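Local coordinates for erythrocyte binding antigen 140 (Plasmodium falciparum, PDB 4GF2), which probably binds a receptor on the host erythrocyte surface during invasion, here seen as its region with two Duffy-binding-like domains, at residues Glu141-Glu144 with Lys145-Asn149; Glu274-Asp277 with Leu278-Arg282. The protein carries 3 engineered substitutions. All coordinates share one frame; numbering follows the deposited sequence.

How the contacts relate
Contact 1 comes first along the chain and closes before contact 2 opens. It sits midway along the long helix 132-155, in the first Duffy-binding-like domain and about 54 Å from the centre of the chain. Contact 2 spans most of the short helix 273-279 and the turn that leaves it, about 14 Å from that centre. Their centres are 54 Å apart and their nearest atoms about 41 Å, without touching; they lie on different helices. Contact 1 packs tryptophans against helices 56-78 and 83-101, whereas in contact 2 one disulfide ties the helix to helix 213-242 and a second fixes the chain just after it. In this elongated chain, aromatic packing contrasts with covalent cross-linking.

Contact 1: Glu141-Glu144 with Lys145-Asn149; sequences EWWE and KNKAN
The indole of W142 carries the carboxamide of N146 on one face, with ND2 3.2 Å above the ring plane and the two planes 23° apart. On W143 the contact is aliphatic instead: K147 CB lies over one face of the five-membered ring, offset toward its rim, 3.8 Å from its centroid. Other aromatic groups surround both indoles: F59 meets W142 edge-to-face, and F94 meets W143 from helix 83-101. Tryptophan suits these places because its broad ring can pack against neighbouring helices while offering a face to the next turn of its own helix.

N146 is held by more than stacking. Its ND2 gives a nearly straight bond of 2.8 Å to W142 O, which lies close to the amide plane, and OD1 is hydrogen-bonded to K60 NZ. Here the helix is kinked: W143 O accepts from both N146 N and K147 N, while water 1 links E144 O to A148 N in place of a direct backbone bond.

K147 CG sits between its backbone N and carbonyl carbon (chi1 64°); the chain then runs straight alongside E144, and NZ meets E144 OE2 at 2.8 Å on the syn side, tilted 26° from the carboxylate plane. E172 forms a second salt bridge with NZ. Two carboxylates therefore share one ammonium group, probably favouring its protonated form, and the amide of N146 joins the kinked backbone to helix 56-78.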
ATOM      1  N   GLU A 141     -20.707 -46.412 -19.366  1.00 51.96           N
ATOM      2  CA  GLU A 141     -20.711 -47.861 -19.212  1.00 53.45           C
ATOM      3  C   GLU A 141     -19.305 -48.417 -19.433  1.00 52.06           C
ATOM      4  O   GLU A 141     -18.845 -49.278 -18.689  1.00 52.80           O
ATOM      5  CB  GLU A 141     -21.696 -48.499 -20.191  1.00 59.98           C
ATOM      6  CG  GLU A 141     -23.147 -48.103 -19.957  1.00 67.49           C
ATOM      7  CD  GLU A 141     -24.102 -48.764 -20.936  1.00 78.26           C
ATOM      8  OE1 GLU A 141     -23.940 -49.973 -21.203  1.00 81.56           O
ATOM      9  OE2 GLU A 141     -25.011 -48.072 -21.442  1.00 82.64           O
ATOM     10  N   TRP A 142     -18.620 -47.915 -20.455  1.00 51.57           N
ATOM     11  CA  TRP A 142     -17.278 -48.385 -20.764  1.00 49.34           C
ATOM     12  C   TRP A 142     -16.353 -48.147 -19.575  1.00 46.88           C
ATOM     13  O   TRP A 142     -15.597 -49.031 -19.173  1.00 45.08           O
ATOM     14  CB  TRP A 142     -16.736 -47.679 -22.008  1.00 48.61           C
ATOM     15  CG  TRP A 142     -15.390 -48.179 -22.426  1.00 47.30           C
ATOM     16  CD1 TRP A 142     -15.127 -49.137 -23.357  1.00 49.92           C
ATOM     17  CD2 TRP A 142     -14.119 -47.749 -21.920  1.00 45.99           C
ATOM     18  NE1 TRP A 142     -13.772 -49.330 -23.469  1.00 49.44           N
ATOM     19  CE2 TRP A 142     -13.130 -48.492 -22.596  1.00 47.70           C
ATOM     20  CE3 TRP A 142     -13.722 -46.814 -20.961  1.00 44.92           C
ATOM     21  CZ2 TRP A 142     -11.770 -48.327 -22.342  1.00 47.63           C
ATOM     22  CZ3 TRP A 142     -12.373 -46.651 -20.711  1.00 44.93           C
ATOM     23  CH2 TRP A 142     -11.413 -47.404 -21.398  1.00 46.03           C
ATOM     24  N   TRP A 143     -16.418 -46.951 -19.004  1.00 47.25           N
ATOM     25  CA  TRP A 143     -15.611 -46.649 -17.837  1.00 44.89           C
ATOM     26  C   TRP A 143     -15.932 -47.632 -16.717  1.00 50.02           C
ATOM     27  O   TRP A 143     -15.030 -48.150 -16.057  1.00 50.80           O
ATOM     28  CB  TRP A 143     -15.836 -45.211 -17.366  1.00 41.27           C
ATOM     29  CG  TRP A 143     -14.907 -44.829 -16.268  1.00 38.74           C
ATOM     30  CD1 TRP A 143     -15.180 -44.806 -14.932  1.00 39.28           C
ATOM     31  CD2 TRP A 143     -13.538 -44.440 -16.405  1.00 37.69           C
ATOM     32  NE1 TRP A 143     -14.065 -44.416 -14.229  1.00 38.27           N
ATOM     33  CE2 TRP A 143     -13.043 -44.187 -15.112  1.00 36.78           C
ATOM     34  CE3 TRP A 143     -12.681 -44.277 -17.498  1.00 39.24           C
ATOM     35  CZ2 TRP A 143     -11.734 -43.781 -14.881  1.00 35.51           C
ATOM     36  CZ3 TRP A 143     -11.381 -43.871 -17.267  1.00 38.67           C
ATOM     37  CH2 TRP A 143     -10.920 -43.628 -15.969  1.00 36.53           C
ATOM     38  N   GLU A 144     -17.218 -47.896 -16.514  1.00 54.78           N
ATOM     39  CA  GLU A 144     -17.653 -48.809 -15.465  1.00 59.15           C
ATOM     40  C   GLU A 144     -16.895 -50.130 -15.545  1.00 55.84           C
ATOM     41  O   GLU A 144     -16.421 -50.649 -14.534  1.00 56.05           O
ATOM     42  CB  GLU A 144     -19.157 -49.074 -15.573  1.00 68.82           C
ATOM     43  CG  GLU A 144     -19.980 -48.509 -14.427  1.00 74.34           C
ATOM     44  CD  GLU A 144     -19.649 -49.149 -13.091  1.00 76.31           C
ATOM     45  OE1 GLU A 144     -19.895 -50.363 -12.932  1.00 79.08           O
ATOM     46  OE2 GLU A 144     -19.143 -48.434 -12.200  1.00 74.95           O
ATOM     47  N   LYS A 145     -16.775 -50.663 -16.755  1.00 52.57           N
ATOM     48  CA  LYS A 145     -16.201 -51.988 -16.947  1.00 50.94           C
ATOM     49  C   LYS A 145     -14.673 -51.996 -16.933  1.00 47.42           C
ATOM     50  O   LYS A 145     -14.057 -53.028 -16.670  1.00 50.17           O
ATOM     51  CB  LYS A 145     -16.723 -52.592 -18.253  1.00 54.96           C
ATOM     52  CG  LYS A 145     -18.183 -53.020 -18.159  1.00 64.20           C
ATOM     53  CD  LYS A 145     -18.939 -52.806 -19.458  1.00 75.54           C
ATOM     54  CE  LYS A 145     -20.419 -53.128 -19.280  1.00 85.23           C
ATOM     55  NZ  LYS A 145     -21.222 -52.867 -20.507  1.00 91.34           N
ATOM     56  N   ASN A 146     -14.062 -50.846 -17.194  1.00 43.46           N
ATOM     57  CA  ASN A 146     -12.615 -50.783 -17.347  1.00 42.30           C
ATOM     58  C   ASN A 146     -11.890 -50.054 -16.222  1.00 39.92           C
ATOM     59  O   ASN A 146     -10.668 -50.135 -16.120  1.00 40.44           O
ATOM     60  CB  ASN A 146     -12.267 -50.133 -18.687  1.00 44.49           C
ATOM     61  CG  ASN A 146     -12.611 -51.018 -19.864  1.00 50.49           C
ATOM     62  OD1 ASN A 146     -11.835 -51.892 -20.239  1.00 53.51           O
ATOM     63  ND2 ASN A 146     -13.784 -50.801 -20.448  1.00 52.20           N
ATOM     64  N   LYS A 147     -12.639 -49.354 -15.376  1.00 38.98           N
ATOM     65  CA  LYS A 147     -12.039 -48.486 -14.368  1.00 39.52           C
ATOM     66  C   LYS A 147     -11.126 -49.240 -13.407  1.00 42.07           C
ATOM     67  O   LYS A 147     -10.019 -48.789 -13.118  1.00 42.97           O
ATOM     68  CB  LYS A 147     -13.119 -47.741 -13.578  1.00 40.97           C
ATOM     69  CG  LYS A 147     -14.027 -48.628 -12.749  1.00 45.16           C
ATOM     70  CD  LYS A 147     -15.102 -47.803 -12.066  1.00 46.76           C
ATOM     71  CE  LYS A 147     -16.063 -48.670 -11.281  1.00 48.52           C
ATOM     72  NZ  LYS A 147     -16.991 -47.845 -10.465  1.00 47.95           N
ATOM     73  N   ALA A 148     -11.590 -50.382 -12.911  1.00 43.67           N
ATOM     74  CA  ALA A 148     -10.817 -51.153 -11.944  1.00 42.51           C
ATOM     75  C   ALA A 148      -9.445 -51.492 -12.509  1.00 43.26           C
ATOM     76  O   ALA A 148      -8.427 -51.338 -11.833  1.00 42.64           O
ATOM     77  CB  ALA A 148     -11.558 -52.417 -11.568  1.00 42.66           C
ATOM     78  N   ASN A 149      -9.421 -51.948 -13.757  1.00 45.57           N
ATOM     79  CA  ASN A 149      -8.171 -52.290 -14.419  1.00 48.21           C
ATOM     80  C   ASN A 149      -7.317 -51.056 -14.707  1.00 46.27           C
ATOM     81  O   ASN A 149      -6.092 -51.099 -14.589  1.00 49.55           O
ATOM     82  CB  ASN A 149      -8.450 -53.064 -15.708  1.00 54.68           C
ATOM     83  CG  ASN A 149      -7.194 -53.336 -16.507  1.00 61.78           C
ATOM     84  OD1 ASN A 149      -7.144 -53.086 -17.711  1.00 64.78           O
ATOM     85  ND2 ASN A 149      -6.164 -53.841 -15.838  1.00 64.41           N
TER
HETATM   86  O   HOH W   1     -14.117 -52.153 -13.655  1.00 43.48           O

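Contact 2: Glu274-Asp277 with Leu278-Arg282; sequences EYDD and LCDCR
C279 meets Y275 one helical turn earlier, laying its short side chain over one face of the phenol ring. Its CB is 3.2 Å from Y275 O and 3.6 Å from Y275 CZ, above the ring but offset toward the rim. SG stands anti to the carbonyl carbon of its own residue (chi1 -70°), a rotation that carries it across the same face to within 3.6 Å of Y275 CE2. The sulfur is 3.9 Å from the ring centroid and 25° off the normal, a sulfur-aromatic contact. From its place over the ring, SG is bonded to C219 SG in a disulfide, and Y275 OH is hydrogen-bonded to C219 O, so both residues reach the same point on helix 213-242. Tyrosine suits this site because its ring packs on the sulfur while its hydroxyl meets a backbone carbonyl.

This is the C-terminal end of helix 273-279, in a disulfide-rich part of the Duffy-binding-like region. L278 N bonds to Y275 O at 3.1 Å, and D280 N bonds to D276 O at 3.2 Å. D280 is the first residue to leave helical backbone angles; C281 follows and forms a disulfide with C211.

The side chains of D276 and D280 run side by side, their OD1 atoms 4.3 Å apart. K289 forms a salt bridge with D280 OD2 and a long, weak ion pair with D276 OD2, probably easing the repulsion between the two aspartates. After the helix, R282 reaches back with an extended side chain, NH2 lying 3.0 Å from D277 O; N205 ND2 donates hydrogen bonds to D277 O and D280 O.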
ATOM      1  N   GLU A 274      -3.345 -11.771  14.039  1.00 65.25           N
ATOM      2  CA  GLU A 274      -1.929 -12.112  14.024  1.00 64.25           C
ATOM      3  C   GLU A 274      -1.204 -11.490  12.835  1.00 62.75           C
ATOM      4  O   GLU A 274      -0.061 -11.055  12.961  1.00 66.18           O
ATOM      5  CB  GLU A 274      -1.739 -13.627  14.018  1.00 65.58           C
ATOM      6  CG  GLU A 274      -0.308 -14.058  14.294  1.00 67.49           C
ATOM      7  CD  GLU A 274      -0.159 -15.562  14.401  1.00 71.06           C
ATOM      8  OE1 GLU A 274      -1.139 -16.280  14.108  1.00 73.00           O
ATOM      9  OE2 GLU A 274       0.937 -16.024  14.781  1.00 71.87           O
ATOM     10  N   TYR A 275      -1.861 -11.451  11.682  1.00 57.91           N
ATOM     11  CA  TYR A 275      -1.245 -10.849  10.507  1.00 52.38           C
ATOM     12  C   TYR A 275      -0.940  -9.372  10.755  1.00 51.62           C
ATOM     13  O   TYR A 275       0.181  -8.912  10.536  1.00 49.89           O
ATOM     14  CB  TYR A 275      -2.137 -10.991   9.275  1.00 49.41           C
ATOM     15  CG  TYR A 275      -1.556 -10.270   8.089  1.00 45.90           C
ATOM     16  CD1 TYR A 275      -1.805  -8.920   7.886  1.00 44.34           C
ATOM     17  CD2 TYR A 275      -0.726 -10.925   7.194  1.00 44.85           C
ATOM     18  CE1 TYR A 275      -1.261  -8.250   6.816  1.00 43.02           C
ATOM     19  CE2 TYR A 275      -0.177 -10.261   6.116  1.00 43.53           C
ATOM     20  CZ  TYR A 275      -0.447  -8.924   5.934  1.00 42.61           C
ATOM     21  OH  TYR A 275       0.099  -8.259   4.863  1.00 42.44           O
ATOM     22  N   ASP A 276      -1.949  -8.633  11.209  1.00 52.56           N
ATOM     23  CA  ASP A 276      -1.785  -7.222  11.539  1.00 51.71           C
ATOM     24  C   ASP A 276      -0.689  -7.024  12.583  1.00 51.69           C
ATOM     25  O   ASP A 276       0.077  -6.064  12.518  1.00 51.26           O
ATOM     26  CB  ASP A 276      -3.100  -6.642  12.060  1.00 53.49           C
ATOM     27  CG  ASP A 276      -4.105  -6.378  10.953  1.00 55.47           C
ATOM     28  OD1 ASP A 276      -3.861  -6.799   9.804  1.00 52.80           O
ATOM     29  OD2 ASP A 276      -5.145  -5.747  11.237  1.00 60.34           O
ATOM     30  N   ASP A 277      -0.616  -7.939  13.544  1.00 53.24           N
ATOM     31  CA  ASP A 277       0.373  -7.853  14.614  1.00 55.45           C
ATOM     32  C   ASP A 277       1.802  -8.025  14.103  1.00 53.49           C
ATOM     33  O   ASP A 277       2.744  -7.503  14.696  1.00 53.44           O
ATOM     34  CB  ASP A 277       0.098  -8.919  15.680  1.00 59.08           C
ATOM     35  CG  ASP A 277      -1.212  -8.697  16.413  1.00 61.92           C
ATOM     36  OD1 ASP A 277      -1.698  -7.542  16.448  1.00 60.96           O
ATOM     37  OD2 ASP A 277      -1.751  -9.684  16.962  1.00 65.42           O
ATOM     38  N   LEU A 278       1.966  -8.768  13.015  1.00 52.44           N
ATOM     39  CA  LEU A 278       3.299  -9.102  12.523  1.00 52.30           C
ATOM     40  C   LEU A 278       3.701  -8.315  11.282  1.00 52.22           C
ATOM     41  O   LEU A 278       4.886  -8.220  10.961  1.00 52.03           O
ATOM     42  CB  LEU A 278       3.388 -10.595  12.207  1.00 51.57           C
ATOM     43  CG  LEU A 278       3.338 -11.563  13.391  1.00 52.32           C
ATOM     44  CD1 LEU A 278       3.511 -12.986  12.892  1.00 50.47           C
ATOM     45  CD2 LEU A 278       4.398 -11.229  14.429  1.00 55.78           C
ATOM     46  N   CYS A 279       2.720  -7.754  10.582  1.00 51.78           N
ATOM     47  CA  CYS A 279       2.977  -7.177   9.266  1.00 47.96           C
ATOM     48  C   CYS A 279       2.672  -5.688   9.161  1.00 46.14           C
ATOM     49  O   CYS A 279       2.965  -5.069   8.142  1.00 43.45           O
ATOM     50  CB  CYS A 279       2.192  -7.941   8.203  1.00 46.07           C
ATOM     51  SG  CYS A 279       2.810  -9.609   7.929  1.00 52.93           S
ATOM     52  N   ASP A 280       2.084  -5.115  10.205  1.00 48.48           N
ATOM     53  CA  ASP A 280       1.891  -3.669  10.258  1.00 51.46           C
ATOM     54  C   ASP A 280       3.093  -3.010  10.921  1.00 52.70           C
ATOM     55  O   ASP A 280       3.439  -3.338  12.059  1.00 55.12           O
ATOM     56  CB  ASP A 280       0.623  -3.311  11.036  1.00 53.37           C
ATOM     57  CG  ASP A 280      -0.643  -3.525  10.226  1.00 54.50           C
ATOM     58  OD1 ASP A 280      -0.555  -4.108   9.126  1.00 54.62           O
ATOM     59  OD2 ASP A 280      -1.726  -3.110  10.694  1.00 55.59           O
ATOM     60  N   CYS A 281       3.737  -2.095  10.204  1.00 50.60           N
ATOM     61  CA  CYS A 281       4.787  -1.274  10.789  1.00 48.02           C
ATOM     62  C   CYS A 281       4.153  -0.355  11.829  1.00 46.03           C
ATOM     63  O   CYS A 281       3.355   0.525  11.496  1.00 43.65           O
ATOM     64  CB  CYS A 281       5.505  -0.463   9.710  1.00 49.06           C
ATOM     65  SG  CYS A 281       6.656   0.788  10.353  1.00 53.12           S
ATOM     66  N   ARG A 282       4.511  -0.560  13.089  1.00 49.90           N
ATOM     67  CA  ARG A 282       3.798   0.079  14.189  1.00 57.93           C
ATOM     68  C   ARG A 282       4.053   1.579  14.329  1.00 61.83           C
ATOM     69  O   ARG A 282       3.301   2.263  15.022  1.00 67.54           O
ATOM     70  CB  ARG A 282       4.087  -0.653  15.504  1.00 63.83           C
ATOM     71  CG  ARG A 282       3.349  -1.982  15.602  1.00 67.17           C
ATOM     72  CD  ARG A 282       3.805  -2.837  16.773  1.00 70.68           C
ATOM     73  NE  ARG A 282       3.182  -4.158  16.728  1.00 73.06           N
ATOM     74  CZ  ARG A 282       3.467  -5.161  17.554  1.00 75.41           C
ATOM     75  NH1 ARG A 282       4.374  -5.012  18.512  1.00 77.60           N
ATOM     76  NH2 ARG A 282       2.840  -6.320  17.420  1.00 74.84           N
TER